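Side-chain contacts in peptide ABC transporter, peptide-binding protein (Enterococcus faecalis, PDB 3O6P), which is a fragment of the probable substrate-binding protein of a peptide ABC transporter, which probably takes part in peptide uptake: residues Asn51-Ala56 against Met220-Leu225; Lys36-Ser41 against Pro224-Ser229. All blocks are in the same frame, centred on the assembly; numbering follows the deposited sequence.

Interaction 1. Residues Asn51-Ala56 against Met220-Leu225; sequences NGLVPA and MGVVPL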
# COMPACT_ATOMS: atom_id res chain seq x y z
N ASN A 51 8.53 6.37 -0.34
CA ASN A 51 7.93 7.63 -0.78
C ASN A 51 6.44 7.39 -1.03
O ASN A 51 5.58 8.15 -0.56
CB ASN A 51 8.58 8.11 -2.07
CG ASN A 51 7.97 9.39 -2.56
OD1 ASN A 51 8.24 10.46 -2.00
ND2 ASN A 51 7.09 9.29 -3.58
N GLY A 52 6.15 6.30 -1.74
CA GLY A 52 4.77 5.93 -2.11
C GLY A 52 4.78 4.48 -2.54
O GLY A 52 5.38 3.61 -1.88
N LEU A 53 4.09 4.21 -3.64
CA LEU A 53 4.02 2.87 -4.17
C LEU A 53 5.18 2.63 -5.13
O LEU A 53 5.93 1.66 -4.99
CB LEU A 53 2.68 2.64 -4.88
CG LEU A 53 2.57 1.31 -5.63
CD1 LEU A 53 2.73 0.12 -4.67
CD2 LEU A 53 1.25 1.20 -6.41
N VAL A 54 5.33 3.50 -6.12
CA VAL A 54 6.43 3.30 -7.09
C VAL A 54 7.74 3.65 -6.37
O VAL A 54 7.82 4.72 -5.74
CB VAL A 54 6.23 4.22 -8.31
CG1 VAL A 54 7.46 4.20 -9.23
CG2 VAL A 54 4.98 3.79 -9.09
N PRO A 55 8.77 2.77 -6.43
CA PRO A 55 10.05 3.10 -5.77
C PRO A 55 10.68 4.38 -6.27
O PRO A 55 10.54 4.73 -7.45
CB PRO A 55 10.95 1.92 -6.15
CG PRO A 55 10.00 0.81 -6.32
CD PRO A 55 8.78 1.40 -6.95
N ALA A 56 11.39 5.05 -5.38
CA ALA A 56 12.23 6.21 -5.69
C ALA A 56 13.52 5.78 -6.38
O ALA A 56 13.97 4.65 -6.21
CB ALA A 56 12.56 6.97 -4.41
N MSE A 220 -5.13 6.12 -0.09
CA MSE A 220 -4.40 5.02 0.55
C MSE A 220 -4.98 3.65 0.23
O MSE A 220 -5.31 2.86 1.12
CB MSE A 220 -4.25 5.25 2.08
CG MSE A 220 -3.15 4.43 2.73
SE MSE A 220 -1.38 4.92 2.11
CE MSE A 220 -1.31 6.76 2.69
N GLY A 221 -5.03 3.33 -1.06
CA GLY A 221 -5.67 2.09 -1.49
C GLY A 221 -4.89 0.85 -1.12
O GLY A 221 -5.48 -0.26 -1.03
N VAL A 222 -3.58 1.03 -0.93
CA VAL A 222 -2.67 0.03 -0.40
C VAL A 222 -1.73 0.79 0.56
O VAL A 222 -1.56 1.99 0.39
CB VAL A 222 -1.89 -0.69 -1.55
CG1 VAL A 222 -1.03 0.31 -2.33
CG2 VAL A 222 -1.04 -1.83 -1.01
N VAL A 223 -1.15 0.11 1.55
CA VAL A 223 -0.35 0.78 2.59
C VAL A 223 1.13 0.39 2.40
O VAL A 223 1.55 -0.67 2.89
CB VAL A 223 -0.85 0.45 4.04
CG1 VAL A 223 0.04 1.17 5.09
CG2 VAL A 223 -2.32 0.85 4.22
N PRO A 224 1.91 1.20 1.66
CA PRO A 224 3.35 0.87 1.51
C PRO A 224 4.07 0.92 2.84
O PRO A 224 3.78 1.80 3.66
CB PRO A 224 3.87 1.96 0.55
CG PRO A 224 2.62 2.43 -0.19
CD PRO A 224 1.55 2.42 0.90
N LEU A 225 4.96 -0.05 3.07
CA LEU A 225 5.69 -0.15 4.33
C LEU A 225 7.14 0.30 4.19
O LEU A 225 7.65 1.02 5.05
CB LEU A 225 5.61 -1.59 4.86
CG LEU A 225 4.19 -2.09 5.17
CD1 LEU A 225 4.31 -3.55 5.62
CD2 LEU A 225 3.56 -1.21 6.28
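The loop Asn51-Ala56 passes beside the segment Met220-Leu225 and comes nearest at Leu53 and Pro224, whose CA atoms are 6.1 Å apart. The shortest contacts come from its backbone: the carbonyl oxygen of Gly52 rests against the pyrrolidine ring of Pro224, with Gly52 O 3.3 Å from Pro224 CB and 3.4 Å from Pro224 CG. The ring thus offers two neighbouring carbons to one oxygen, and CG also lies 4.2 Å from Leu53 N. That amide is held by Glu213 of helix 202-218, which takes Leu53 N on OE2 and Val54 N on OE1, so a single carboxylate ties down the turn of the loop. Strand 223-228 is an edge strand of the mixed five-stranded sheet in this part of a family 5 solute-binding protein, and its only sheet neighbour within the chain is strand 5-11; the loop packs against Pro224 and reaches across to strand 5-11, where Leu53 O bonds Thr6 OG1. Leu53 extends away from its own amide nitrogen (chi1 173°), which brings CD1 to the neighbourhood of Val222; the approach to Val222 CG1, 4.4 Å, is long and holds for one of two valine conformers, so it is doubtful. Leu53 also packs on Leu168 and Phe171, while Val222 packs on Tyr8 and Glu10 of strand 5-11.

Interaction 2. Residues Lys36-Ser41 against Pro224-Ser229; sequences KALVES and PLFQKS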
# COMPACT_ATOMS: atom_id res chain seq x y z
N LYS A 36 10.09 5.08 9.65
CA LYS A 36 11.50 5.34 9.98
C LYS A 36 11.99 4.33 11.03
O LYS A 36 13.04 3.70 10.87
CB LYS A 36 11.68 6.79 10.47
CG LYS A 36 13.14 7.20 10.65
CD LYS A 36 13.26 8.64 11.16
CE LYS A 36 14.72 9.10 11.20
NZ LYS A 36 15.34 9.25 9.84
N ALA A 37 11.23 4.15 12.10
CA ALA A 37 11.59 3.16 13.12
C ALA A 37 11.62 1.76 12.52
O ALA A 37 12.50 0.93 12.85
CB ALA A 37 10.58 3.22 14.30
N LEU A 38 10.65 1.45 11.66
CA LEU A 38 10.59 0.13 11.07
C LEU A 38 11.88 -0.13 10.31
O LEU A 38 12.52 -1.17 10.50
CB LEU A 38 9.37 -0.03 10.14
CG LEU A 38 9.27 -1.31 9.29
CD1 LEU A 38 9.19 -2.60 10.15
CD2 LEU A 38 8.05 -1.19 8.36
N VAL A 39 12.28 0.80 9.45
CA VAL A 39 13.47 0.53 8.64
C VAL A 39 14.79 0.64 9.37
O VAL A 39 15.70 -0.16 9.12
CB VAL A 39 13.51 1.31 7.30
CG1 VAL A 39 12.28 0.96 6.46
CG2 VAL A 39 13.63 2.79 7.53
N GLU A 40 14.86 1.55 10.35
CA GLU A 40 16.11 1.86 11.06
C GLU A 40 16.38 1.04 12.32
O GLU A 40 17.56 0.76 12.62
CB GLU A 40 16.22 3.36 11.32
CG GLU A 40 16.39 4.17 10.01
CD GLU A 40 16.49 5.68 10.23
OE1 GLU A 40 16.48 6.44 9.23
OE2 GLU A 40 16.58 6.09 11.40
N SER A 41 15.32 0.66 13.05
CA SER A 41 15.47 -0.05 14.31
C SER A 41 15.05 -1.51 14.16
O SER A 41 15.70 -2.41 14.69
CB SER A 41 14.65 0.64 15.39
OG SER A 41 14.79 -0.08 16.58
N PRO A 224 1.91 1.20 1.66
CA PRO A 224 3.35 0.87 1.51
C PRO A 224 4.07 0.92 2.84
O PRO A 224 3.78 1.80 3.66
CB PRO A 224 3.87 1.96 0.55
CG PRO A 224 2.62 2.43 -0.19
CD PRO A 224 1.55 2.42 0.90
N LEU A 225 4.96 -0.05 3.07
CA LEU A 225 5.69 -0.15 4.33
C LEU A 225 7.14 0.30 4.19
O LEU A 225 7.65 1.02 5.05
CB LEU A 225 5.61 -1.59 4.86
CG LEU A 225 4.19 -2.09 5.17
CD1 LEU A 225 4.31 -3.55 5.62
CD2 LEU A 225 3.56 -1.21 6.28
N PHE A 226 7.82 -0.13 3.12
CA PHE A 226 9.19 0.28 2.89
C PHE A 226 9.59 -0.04 1.46
O PHE A 226 8.89 -0.78 0.76
CB PHE A 226 10.17 -0.38 3.89
CG PHE A 226 10.18 -1.90 3.87
CD1 PHE A 226 10.99 -2.59 2.96
CD2 PHE A 226 9.43 -2.64 4.79
CE1 PHE A 226 11.04 -4.02 2.93
CE2 PHE A 226 9.46 -4.06 4.78
CZ PHE A 226 10.27 -4.75 3.84
N GLN A 227 10.72 0.54 1.03
CA GLN A 227 11.34 0.21 -0.26
C GLN A 227 12.69 -0.46 -0.01
O GLN A 227 13.39 -0.14 0.95
CB GLN A 227 11.51 1.50 -1.07
CG GLN A 227 12.39 1.34 -2.33
CD GLN A 227 12.60 2.65 -3.05
OE1 GLN A 227 11.77 3.58 -2.97
NE2 GLN A 227 13.72 2.75 -3.76
N LYS A 228 13.05 -1.41 -0.86
CA LYS A 228 14.37 -2.04 -0.75
C LYS A 228 14.85 -2.14 -2.18
O LYS A 228 14.27 -2.86 -2.99
CB LYS A 228 14.25 -3.41 -0.06
CG LYS A 228 15.60 -4.00 0.43
CD LYS A 228 15.36 -5.13 1.44
CE LYS A 228 16.66 -5.64 2.08
NZ LYS A 228 17.69 -5.90 1.07
N SER A 229 15.90 -1.37 -2.49
CA SER A 229 16.27 -1.09 -3.90
C SER A 229 17.66 -1.54 -4.27
O SER A 229 18.54 -1.59 -3.43
CB SER A 229 16.08 0.41 -4.24
OG SER A 229 16.16 1.23 -3.08
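Val39 and Phe226 form the tightest meeting of helix 35-43 with strand 223-228, Val39 CG1 lying 3.6 Å from Phe226 CB. The valine and phenylalanine chains run past one another head to tail, the valine methyl group pressing on the root of the phenylalanine. From that CB, in van der Waals contact with the valine, the side chain of Phe226 continues to CG, which a chi1 of 59° places between the two backbone branches; this lets the ring swing toward Leu38 while CB stays against Val39. Beyond CG the ring carries CD2 to the methyl CD2 of Leu38, 4.1 Å away, which arrives at the ring edge and near its plane. Farther out the ring leaves Leu38 and Val39, and the side chain packs also on Ser47 and Leu43. The leucine chain lies nearly perpendicular to the phenylalanine, and the same CD2 methyl lies 4.3 Å from Leu225 CB and 4.0 Å from Leu225 O. This carbonyl oxygen is buried against the leucine and has no hydrogen-bond partner in the model. Leu225 and Phe226 together face Gln7 of strand 5-11 in a classic beta bulge, and both side chains of the pair touch the helix. The axes of segments 36-41 and 224-228 approach to 8.7 Å at 39°, with their N-to-C directions roughly aligned. Helix 109-125 packs against the same cluster, Thr114 touching both Leu38 and Leu225 and Phe117 adding to the cover of Leu38, while strand 5-11 pairs with strand 223-228.

In the fold
Interactions 1 and 2 overlap on strand 223-228 at Pro224 and Leu225, with centres 11 Å apart. Pro224 serves the loop in interaction 1, whereas Leu225 serves the helix in interaction 2. Gln227 joins the two directly: its OE1 is 2.8 Å from Ala56 N, a probable hydrogen bond, which probably ties Ala56, the last residue of segment 51-56, to the strand beyond the bulge. The centre of interaction 1 lies about 5 Å, and that of interaction 2 about 13 Å, from the centre of the chain. The sodium ion is bound at Gln123, Leu126 and Val129, residues that belong to neither contact.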